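Local structure of NTF2-like Protein (Anabaena variabilis ATCC 29413, 3DMC) at residues Ala14-Phe18 with Val90-Phe94; Leu37-Phe43 with Asn54-Ala60; Glu69-Thr73 with Leu99-Tyr105. The protein is of unknown function but adopts the SnoaL-like, NTF2-type alpha + beta fold, whose relatives often bind or transform small molecules in a conical pocket. All blocks are in the same frame, centred on the assembly; numbering follows the deposited sequence.

Contact 1. Residues Ala14-Phe18 with Val90-Phe94; sequences AHQGF and VVFEF
The rings of F18 and F92 lie flat on one another in an offset stack, planes 4° apart and centroids 4.1 Å apart. Their side chains run past each other in opposite directions, so that F18 CD1 sits 3.5 Å from F92 CG and the CB of F18 also covers the F92 face as a CH-pi donor. With CG of F18 anti to the backbone N, the ring is carried from the helix across to the strand.

Two edge-to-face pairs extend the stack. F92 turns its edge to the face of H15, planes at 90° and ring centroids 5.5 Å apart. At the far end, the edge of F18 is directed at the face of F94 in an offset T-shape, where F18 CZ comes 3.6 Å from F94 CD1.

Apolar contact of A14 closes the N-terminal side: A14 CB is pressed against V90 CG2 at 3.2 Å, tight for two carbons, and also meets F92 CZ at 3.9 Å.

Helix 9-27 here lies across the sheet as in NTF2-like folds, its segment 14-18 running at 39° to segment 90-94 of strand 89-100. V91 and E93 alternate to the other face, where E93 forms a salt bridge to R124 of the second subunit.

No hydrogen bond spans the two segments; helix and strand are joined mainly by aromatic and aliphatic surfaces, and their fit rests on the shape and mutual turning of the rings in a buried layer.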
loop_
_atom_site.group_PDB
_atom_site.type_symbol
_atom_site.label_atom_id
_atom_site.label_comp_id
_atom_site.label_asym_id
_atom_site.label_seq_id
_atom_site.Cartn_x
_atom_site.Cartn_y
_atom_site.Cartn_z
ATOM N N ALA A 14 3.286 7.277 -14.472
ATOM C CA ALA A 14 2.951 7.279 -13.009
ATOM C C ALA A 14 3.712 8.393 -12.287
ATOM O O ALA A 14 3.149 9.119 -11.436
ATOM C CB ALA A 14 3.244 5.904 -12.339
ATOM N N HIS A 15 4.992 8.515 -12.610
ATOM C CA HIS A 15 5.810 9.547 -11.945
ATOM C C HIS A 15 5.266 10.921 -12.280
ATOM O O HIS A 15 5.281 11.829 -11.439
ATOM C CB HIS A 15 7.305 9.475 -12.282
ATOM C CG HIS A 15 8.102 8.532 -11.422
ATOM N ND1 HIS A 15 8.455 8.820 -10.121
ATOM C CD2 HIS A 15 8.629 7.316 -11.691
ATOM C CE1 HIS A 15 9.155 7.813 -9.624
ATOM N NE2 HIS A 15 9.279 6.888 -10.561
ATOM N N GLN A 16 4.789 11.104 -13.503
ATOM C CA GLN A 16 4.240 12.413 -13.870
ATOM C C GLN A 16 2.981 12.642 -13.067
ATOM O O GLN A 16 2.760 13.711 -12.530
ATOM C CB GLN A 16 3.940 12.537 -15.361
ATOM C CG GLN A 16 3.423 13.921 -15.736
ATOM C CD GLN A 16 4.433 15.027 -15.412
ATOM O OE1 GLN A 16 4.290 15.770 -14.426
ATOM N NE2 GLN A 16 5.469 15.119 -16.230
ATOM N N GLY A 17 2.151 11.623 -12.984
ATOM C CA GLY A 17 0.946 11.679 -12.137
ATOM C C GLY A 17 1.260 12.017 -10.697
ATOM O O GLY A 17 0.543 12.822 -10.061
ATOM N N PHE A 18 2.349 11.444 -10.194
ATOM C CA PHE A 18 2.711 11.636 -8.784
ATOM C C PHE A 18 3.179 13.075 -8.565
ATOM O O PHE A 18 2.895 13.689 -7.552
ATOM C CB PHE A 18 3.742 10.642 -8.270
ATOM C CG PHE A 18 3.709 10.497 -6.785
ATOM C CD1 PHE A 18 2.630 9.861 -6.175
ATOM C CD2 PHE A 18 4.709 11.023 -5.996
ATOM C CE1 PHE A 18 2.575 9.729 -4.806
ATOM C CE2 PHE A 18 4.652 10.909 -4.609
ATOM C CZ PHE A 18 3.570 10.249 -4.021
ATOM N N VAL A 90 1.866 1.154 -10.637
ATOM C CA VAL A 90 2.961 1.739 -9.839
ATOM C C VAL A 90 2.432 2.084 -8.468
ATOM O O VAL A 90 1.315 2.632 -8.320
ATOM C CB VAL A 90 3.543 3.011 -10.474
ATOM C CG1 VAL A 90 4.769 3.406 -9.715
ATOM C CG2 VAL A 90 3.882 2.764 -11.979
ATOM N N VAL A 91 3.220 1.742 -7.458
ATOM C CA VAL A 91 2.855 2.076 -6.069
ATOM C C VAL A 91 3.939 2.958 -5.502
ATOM O O VAL A 91 5.138 2.705 -5.676
ATOM C CB VAL A 91 2.743 0.823 -5.138
ATOM C CG1 VAL A 91 2.366 1.203 -3.681
ATOM C CG2 VAL A 91 1.746 -0.211 -5.669
ATOM N N PHE A 92 3.458 4.010 -4.865
ATOM C CA PHE A 92 4.252 5.016 -4.176
ATOM C C PHE A 92 3.982 4.879 -2.684
ATOM O O PHE A 92 2.872 5.081 -2.240
ATOM C CB PHE A 92 3.822 6.408 -4.659
ATOM C CG PHE A 92 4.087 6.649 -6.110
ATOM C CD1 PHE A 92 3.124 6.273 -7.087
ATOM C CD2 PHE A 92 5.266 7.252 -6.531
ATOM C CE1 PHE A 92 3.369 6.481 -8.415
ATOM C CE2 PHE A 92 5.497 7.464 -7.875
ATOM C CZ PHE A 92 4.559 7.074 -8.808
ATOM N N GLU A 93 5.031 4.561 -1.932
ATOM C CA GLU A 93 4.968 4.499 -0.490
ATOM C C GLU A 93 5.663 5.756 0.011
ATOM O O GLU A 93 6.880 5.964 -0.219
ATOM C CB GLU A 93 5.672 3.266 0.071
ATOM C CG GLU A 93 5.028 1.937 -0.257
ATOM C CD GLU A 93 5.833 0.777 0.290
ATOM O OE1 GLU A 93 6.055 0.768 1.539
ATOM O OE2 GLU A 93 6.232 -0.097 -0.522
ATOM N N PHE A 94 4.881 6.562 0.712
ATOM C CA PHE A 94 5.336 7.891 1.149
ATOM C C PHE A 94 4.902 8.287 2.574
ATOM O O PHE A 94 4.071 7.631 3.218
ATOM C CB PHE A 94 4.995 8.978 0.111
ATOM C CG PHE A 94 3.520 9.247 -0.045
ATOM C CD1 PHE A 94 2.746 8.557 -0.973
ATOM C CD2 PHE A 94 2.899 10.211 0.736
ATOM C CE1 PHE A 94 1.400 8.825 -1.100
ATOM C CE2 PHE A 94 1.560 10.468 0.611
ATOM C CZ PHE A 94 0.800 9.777 -0.308
#

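Contact 2. Residues Leu37-Phe43 with Asn54-Ala60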
loop_
_atom_site.group_PDB
_atom_site.type_symbol
_atom_site.label_atom_id
_atom_site.label_comp_id
_atom_site.label_asym_id
_atom_site.label_seq_id
_atom_site.Cartn_x
_atom_site.Cartn_y
_atom_site.Cartn_z
ATOM N N LEU A 37 -6.207 11.839 -16.041
ATOM C CA LEU A 37 -7.064 10.678 -15.725
ATOM C C LEU A 37 -7.953 10.291 -16.909
ATOM O O LEU A 37 -8.473 11.145 -17.626
ATOM C CB LEU A 37 -7.919 10.959 -14.475
ATOM C CG LEU A 37 -7.174 11.575 -13.294
ATOM C CD1 LEU A 37 -8.076 11.772 -12.077
ATOM C CD2 LEU A 37 -5.991 10.676 -12.926
ATOM N N THR A 38 -8.114 8.989 -17.098
ATOM C CA THR A 38 -8.972 8.439 -18.152
ATOM C C THR A 38 -10.447 8.690 -17.827
ATOM O O THR A 38 -10.836 8.938 -16.687
ATOM C CB THR A 38 -8.750 6.921 -18.368
ATOM O OG1 THR A 38 -9.119 6.223 -17.182
ATOM C CG2 THR A 38 -7.341 6.606 -18.778
ATOM N N GLU A 39 -11.294 8.626 -18.848
ATOM C CA GLU A 39 -12.700 8.926 -18.649
ATOM C C GLU A 39 -13.380 7.900 -17.742
ATOM O O GLU A 39 -14.389 8.196 -17.098
ATOM C CB GLU A 39 -13.448 9.009 -19.992
ATOM C CG GLU A 39 -12.943 10.130 -20.900
ATOM C CD GLU A 39 -12.916 11.489 -20.206
ATOM O OE1 GLU A 39 -13.952 11.913 -19.643
ATOM O OE2 GLU A 39 -11.848 12.144 -20.228
ATOM N N ASP A 40 -12.812 6.700 -17.721
ATOM C CA ASP A 40 -13.359 5.577 -16.938
ATOM C C ASP A 40 -12.586 5.419 -15.625
ATOM O O ASP A 40 -12.623 4.379 -14.988
ATOM C CB ASP A 40 -13.378 4.250 -17.710
ATOM C CG ASP A 40 -12.003 3.763 -18.117
ATOM O OD1 ASP A 40 -11.038 4.573 -18.146
ATOM O OD2 ASP A 40 -11.876 2.566 -18.455
ATOM N N PHE A 41 -11.912 6.493 -15.251
ATOM C CA PHE A 41 -11.103 6.522 -14.015
ATOM C C PHE A 41 -11.910 6.031 -12.807
ATOM O O PHE A 41 -13.044 6.459 -12.602
ATOM C CB PHE A 41 -10.617 7.948 -13.739
ATOM C CG PHE A 41 -9.808 8.078 -12.473
ATOM C CD1 PHE A 41 -8.496 7.654 -12.438
ATOM C CD2 PHE A 41 -10.365 8.639 -11.313
ATOM C CE1 PHE A 41 -7.729 7.788 -11.250
ATOM C CE2 PHE A 41 -9.601 8.788 -10.130
ATOM C CZ PHE A 41 -8.282 8.344 -10.120
ATOM N N THR A 42 -11.314 5.142 -12.006
ATOM C CA THR A 42 -11.936 4.742 -10.726
ATOM C C THR A 42 -10.932 4.911 -9.619
ATOM O O THR A 42 -9.723 4.946 -9.854
ATOM C CB THR A 42 -12.380 3.280 -10.694
ATOM O OG1 THR A 42 -11.224 2.423 -10.597
ATOM C CG2 THR A 42 -13.226 2.922 -11.899
ATOM N N PHE A 43 -11.440 5.088 -8.423
ATOM C CA PHE A 43 -10.533 5.238 -7.265
ATOM C C PHE A 43 -11.164 4.578 -6.071
ATOM O O PHE A 43 -12.375 4.618 -5.872
ATOM C CB PHE A 43 -10.146 6.693 -6.955
ATOM C CG PHE A 43 -11.308 7.618 -6.609
ATOM C CD1 PHE A 43 -12.138 8.127 -7.600
ATOM C CD2 PHE A 43 -11.545 8.013 -5.317
ATOM C CE1 PHE A 43 -13.180 8.983 -7.278
ATOM C CE2 PHE A 43 -12.592 8.857 -5.004
ATOM C CZ PHE A 43 -13.401 9.341 -5.999
ATOM N N ASN A 54 -15.157 4.256 -6.370
ATOM C CA ASN A 54 -15.724 5.505 -6.882
ATOM C C ASN A 54 -15.453 5.587 -8.350
ATOM O O ASN A 54 -14.360 5.294 -8.782
ATOM C CB ASN A 54 -15.067 6.696 -6.187
ATOM C CG ASN A 54 -15.359 6.738 -4.700
ATOM O OD1 ASN A 54 -16.298 7.377 -4.273
ATOM N ND2 ASN A 54 -14.538 6.059 -3.910
ATOM N N VAL A 55 -16.457 5.996 -9.129
ATOM C CA VAL A 55 -16.332 5.927 -10.584
ATOM C C VAL A 55 -16.428 7.297 -11.219
ATOM O O VAL A 55 -17.304 8.090 -10.893
ATOM C CB VAL A 55 -17.432 4.983 -11.167
ATOM C CG1 VAL A 55 -17.412 4.978 -12.698
ATOM C CG2 VAL A 55 -17.263 3.575 -10.607
ATOM N N GLY A 56 -15.491 7.565 -12.116
ATOM C CA GLY A 56 -15.496 8.788 -12.926
ATOM C C GLY A 56 -14.814 10.035 -12.422
ATOM O O GLY A 56 -14.554 10.204 -11.226
ATOM N N LYS A 57 -14.554 10.941 -13.369
ATOM C CA LYS A 57 -13.734 12.144 -13.119
ATOM C C LYS A 57 -14.453 13.273 -12.383
ATOM O O LYS A 57 -13.828 14.063 -11.699
ATOM C CB LYS A 57 -13.107 12.676 -14.413
ATOM C CG LYS A 57 -12.061 11.731 -14.991
ATOM C CD LYS A 57 -11.492 12.224 -16.302
ATOM C CE LYS A 57 -10.721 13.497 -16.140
ATOM N NZ LYS A 57 -9.900 13.828 -17.353
ATOM N N GLU A 58 -15.767 13.326 -12.512
ATOM C CA GLU A 58 -16.559 14.304 -11.742
ATOM C C GLU A 58 -16.430 13.973 -10.263
ATOM O O GLU A 58 -16.215 14.838 -9.422
ATOM C CB GLU A 58 -18.037 14.260 -12.103
ATOM C CG GLU A 58 -18.337 14.625 -13.548
ATOM N N ARG A 59 -16.633 12.702 -9.974
ATOM C CA ARG A 59 -16.538 12.203 -8.600
ATOM C C ARG A 59 -15.090 12.343 -8.081
ATOM O O ARG A 59 -14.845 12.675 -6.914
ATOM C CB ARG A 59 -17.013 10.760 -8.499
ATOM C CG ARG A 59 -16.939 10.202 -7.108
ATOM C CD ARG A 59 -18.031 10.737 -6.215
ATOM N NE ARG A 59 -18.191 9.873 -5.039
ATOM C CZ ARG A 59 -18.833 10.222 -3.928
ATOM N NH1 ARG A 59 -19.376 11.434 -3.807
ATOM N NH2 ARG A 59 -18.897 9.363 -2.924
ATOM N N ALA A 60 -14.138 12.157 -8.981
ATOM C CA ALA A 60 -12.701 12.315 -8.604
ATOM C C ALA A 60 -12.445 13.752 -8.158
ATOM O O ALA A 60 -11.812 14.009 -7.139
ATOM C CB ALA A 60 -11.800 11.958 -9.767
HETATM O O HOH W 1 -15.271 10.343 -16.117
#
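Strands 41-45 and 52-55 pair antiparallel, with F43 and N54 a hydrogen-bonded pair (F43 N to N54 O 2.9 Å, N54 N to F43 O 2.8 Å), T42 and V55 a non-hydrogen-bonded one, and G56 N reaching F41 O at 2.7 Å. N54 lays its CB over the F43 ring, 3.2 Å from the centroid as a CH-pi contact, and its amide is stacked 12° from the ring plane. CG of F43 stands between its backbone N and carbonyl carbon (chi1 61°), which turns the ring back beneath N54 and against A60. The amide ND2 also donates to F43 O, from 38° above the carbonyl plane, and to F50 O; R59 NE fixes the other end through a lone pair of OD1.

This is the edge hairpin of the curved sheet, running straight into helix 57-69, with G56 as N-cap at positive phi. On the first turn, K57 extends over the T38-F41 type I turn, and its NZ donates to L37 O (3.1 Å) and to L34 O, with E39 OE2 a long salt-bridge partner. A water bridges E39 O and K57 N. A60 CB meets F41 CE2 at 3.9 Å, while L37 CD1 covers the centre of one face of the F41 ring.

Contact 3. Residues Glu69-Thr73 with Leu99-Tyr105. With ACT (acetate ion), chain C.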
loop_
_atom_site.group_PDB
_atom_site.type_symbol
_atom_site.label_atom_id
_atom_site.label_comp_id
_atom_site.label_asym_id
_atom_site.label_seq_id
_atom_site.Cartn_x
_atom_site.Cartn_y
_atom_site.Cartn_z
ATOM N N GLU A 69 -9.857 20.586 1.200
ATOM C CA GLU A 69 -10.704 21.625 1.806
ATOM C C GLU A 69 -10.294 22.008 3.227
ATOM O O GLU A 69 -10.453 23.161 3.632
ATOM C CB GLU A 69 -12.191 21.234 1.783
ATOM C CG GLU A 69 -12.562 20.262 2.875
ATOM C CD GLU A 69 -14.068 20.078 2.980
ATOM O OE1 GLU A 69 -14.751 20.368 1.973
ATOM O OE2 GLU A 69 -14.571 19.651 4.045
ATOM N N SER A 70 -9.770 21.058 3.986
ATOM C CA SER A 70 -9.466 21.319 5.408
ATOM C C SER A 70 -7.978 21.460 5.667
ATOM O O SER A 70 -7.532 21.765 6.774
ATOM C CB SER A 70 -10.086 20.263 6.323
ATOM O OG SER A 70 -11.502 20.381 6.316
ATOM N N PHE A 71 -7.209 21.330 4.606
ATOM C CA PHE A 71 -5.779 21.650 4.713
ATOM C C PHE A 71 -5.477 23.013 4.125
ATOM O O PHE A 71 -5.106 23.151 2.946
ATOM C CB PHE A 71 -4.940 20.572 4.061
ATOM C CG PHE A 71 -4.967 19.285 4.828
ATOM C CD1 PHE A 71 -5.997 18.379 4.649
ATOM C CD2 PHE A 71 -4.021 19.034 5.818
ATOM C CE1 PHE A 71 -6.028 17.190 5.394
ATOM C CE2 PHE A 71 -4.064 17.859 6.555
ATOM C CZ PHE A 71 -5.075 16.946 6.345
ATOM N N HIS A 72 -5.672 24.024 4.964
ATOM C CA HIS A 72 -5.683 25.397 4.468
ATOM C C HIS A 72 -4.344 25.821 3.876
ATOM O O HIS A 72 -4.284 26.714 3.037
ATOM C CB HIS A 72 -6.139 26.361 5.544
ATOM C CG HIS A 72 -7.574 26.168 5.924
ATOM N ND1 HIS A 72 -8.056 26.422 7.190
ATOM C CD2 HIS A 72 -8.626 25.715 5.201
ATOM C CE1 HIS A 72 -9.349 26.151 7.224
ATOM N NE2 HIS A 72 -9.719 25.712 6.034
ATOM N N THR A 73 -3.279 25.163 4.285
ATOM C CA THR A 73 -1.970 25.437 3.696
ATOM C C THR A 73 -1.343 24.196 3.058
ATOM O O THR A 73 -0.141 24.155 2.794
ATOM C CB THR A 73 -1.022 26.046 4.686
ATOM O OG1 THR A 73 -0.950 25.241 5.879
ATOM C CG2 THR A 73 -1.500 27.474 5.021
ATOM N N LEU A 99 -1.385 20.622 8.239
ATOM C CA LEU A 99 -2.357 21.079 9.228
ATOM C C LEU A 99 -3.770 20.875 8.755
ATOM O O LEU A 99 -4.229 21.452 7.766
ATOM C CB LEU A 99 -2.132 22.548 9.631
ATOM C CG LEU A 99 -0.788 22.864 10.289
ATOM C CD1 LEU A 99 -0.762 24.324 10.708
ATOM C CD2 LEU A 99 -0.498 21.988 11.484
ATOM N N PHE A 100 -4.465 20.080 9.564
ATOM C CA PHE A 100 -5.873 19.793 9.381
ATOM C C PHE A 100 -6.605 20.721 10.333
ATOM O O PHE A 100 -6.647 20.476 11.516
ATOM C CB PHE A 100 -6.152 18.307 9.700
ATOM C CG PHE A 100 -7.600 17.953 9.723
ATOM C CD1 PHE A 100 -8.396 18.194 8.633
ATOM C CD2 PHE A 100 -8.160 17.324 10.835
ATOM C CE1 PHE A 100 -9.729 17.853 8.644
ATOM C CE2 PHE A 100 -9.498 16.969 10.853
ATOM C CZ PHE A 100 -10.289 17.241 9.760
ATOM N N LEU A 101 -7.126 21.816 9.798
ATOM C CA LEU A 101 -7.757 22.858 10.620
ATOM C C LEU A 101 -6.855 23.159 11.823
ATOM O O LEU A 101 -7.259 23.175 13.006
ATOM C CB LEU A 101 -9.172 22.463 11.084
ATOM C CG LEU A 101 -10.161 21.988 10.044
ATOM C CD1 LEU A 101 -11.464 21.532 10.733
ATOM C CD2 LEU A 101 -10.404 23.059 8.981
ATOM N N GLY A 102 -5.605 23.377 11.491
ATOM C CA GLY A 102 -4.625 23.879 12.417
ATOM C C GLY A 102 -3.991 22.810 13.246
ATOM O O GLY A 102 -3.060 23.069 14.017
ATOM N N LYS A 103 -4.479 21.595 13.050
ATOM C CA LYS A 103 -4.049 20.430 13.844
ATOM C C LYS A 103 -3.112 19.547 13.046
ATOM O O LYS A 103 -3.354 19.288 11.882
ATOM C CB LYS A 103 -5.251 19.608 14.348
ATOM C CG LYS A 103 -5.787 20.058 15.678
ATOM C CD LYS A 103 -6.854 21.136 15.565
ATOM C CE LYS A 103 -7.498 21.432 16.935
ATOM N NZ LYS A 103 -8.316 22.692 16.894
ATOM N N PRO A 104 -2.023 19.095 13.671
ATOM C CA PRO A 104 -0.994 18.321 12.982
ATOM C C PRO A 104 -1.439 16.918 12.584
ATOM O O PRO A 104 -1.703 16.053 13.420
ATOM C CB PRO A 104 0.165 18.272 13.989
ATOM C CG PRO A 104 -0.448 18.547 15.313
ATOM C CD PRO A 104 -1.758 19.236 15.109
ATOM N N TYR A 105 -1.541 16.749 11.276
ATOM C CA TYR A 105 -1.772 15.457 10.633
ATOM C C TYR A 105 -0.447 14.976 10.053
ATOM O O TYR A 105 0.290 15.704 9.383
ATOM C CB TYR A 105 -2.852 15.571 9.541
ATOM C CG TYR A 105 -2.975 14.380 8.594
ATOM C CD1 TYR A 105 -3.712 13.252 8.952
ATOM C CD2 TYR A 105 -2.357 14.361 7.363
ATOM C CE1 TYR A 105 -3.835 12.151 8.110
ATOM C CE2 TYR A 105 -2.496 13.252 6.485
ATOM C CZ TYR A 105 -3.228 12.130 6.880
ATOM O OH TYR A 105 -3.371 11.026 6.023
HETATM C C ACT C . -3.283 11.347 2.627
HETATM O O ACT C . -2.550 11.553 3.646
HETATM O OXT ACT C . -4.419 10.804 2.825
HETATM C CH3 ACT C . -2.848 11.680 1.235
HETATM O O HOH W 2 -5.223 23.937 8.423
HETATM O O HOH W 3 -2.907 22.769 5.706
HETATM O O HOH W 4 0.002 22.558 6.591
#
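F71 lays one face of its ring over the backbone of F100, whose CA stands 3.8 Å above the ring plane, and its CZ meets F100 CB at 3.8 Å. CG lies anti to the carbonyl carbon (chi1 -70°), an orientation that sends the ring across the hairpin end, with CD2 close to L99 O. The F71 and F100 rings are inclined at 36°. Toward Y105, F71 instead presents its edge to the ring face, an offset T-shape with centroids 5.7 Å apart. The three rings make a small aromatic cluster.

S70 packs against F100: its CB abuts the edge of the F100 ring, 3.4 Å from CE1. Its carbonyl takes the single direct hydrogen bond across the contact, from L101 N to S70 O at 3.1 Å, with an N-H...O angle of 161°. H72 CE1 touches L101 CD2.

Three waters bridge the two segments. L99 O accepts from two of them: one also takes the N-H of G102 and, weakly, that of H72, the other that of T73. A third joins L99 N to the side-chain hydroxyl T73 OG1.

The Y105 hydroxyl donates to an acetate oxygen (OH to O 2.6 Å), which lies at the ring edge in its plane; the ion probably came from the crystallisation liquor. Y105 OH is also hydrogen-bonded to N107.

L101 and G102 occupy the corners of a type I' turn from F100 to K103, which joins strands 89-100 and 103-116. The loop between helix 57-69 and strand 75-85 packs against this tight hairpin end at the protein surface.

From the N terminus, helix 9-27 supplies the first half of contact 1, which closes only when strand 89-100 returns 72 residues later. Contact 2 opens and closes within that long loop, tying the 41-45/52-55 hairpin to the start of helix 57-69. The chain then follows this helix to residues 69-73, where contact 3 opens; it closes at 99-105, beyond 90-94, so contacts 1 and 3 cross. Both use strand 89-100, yet their centres are about 23 Å apart. All three reach the same six-stranded sheet: contact 1 seats the N-terminal helix on it, while contact 2 packs the start of helix 57-69 against the hairpin and contact 3 holds the loop that follows that helix.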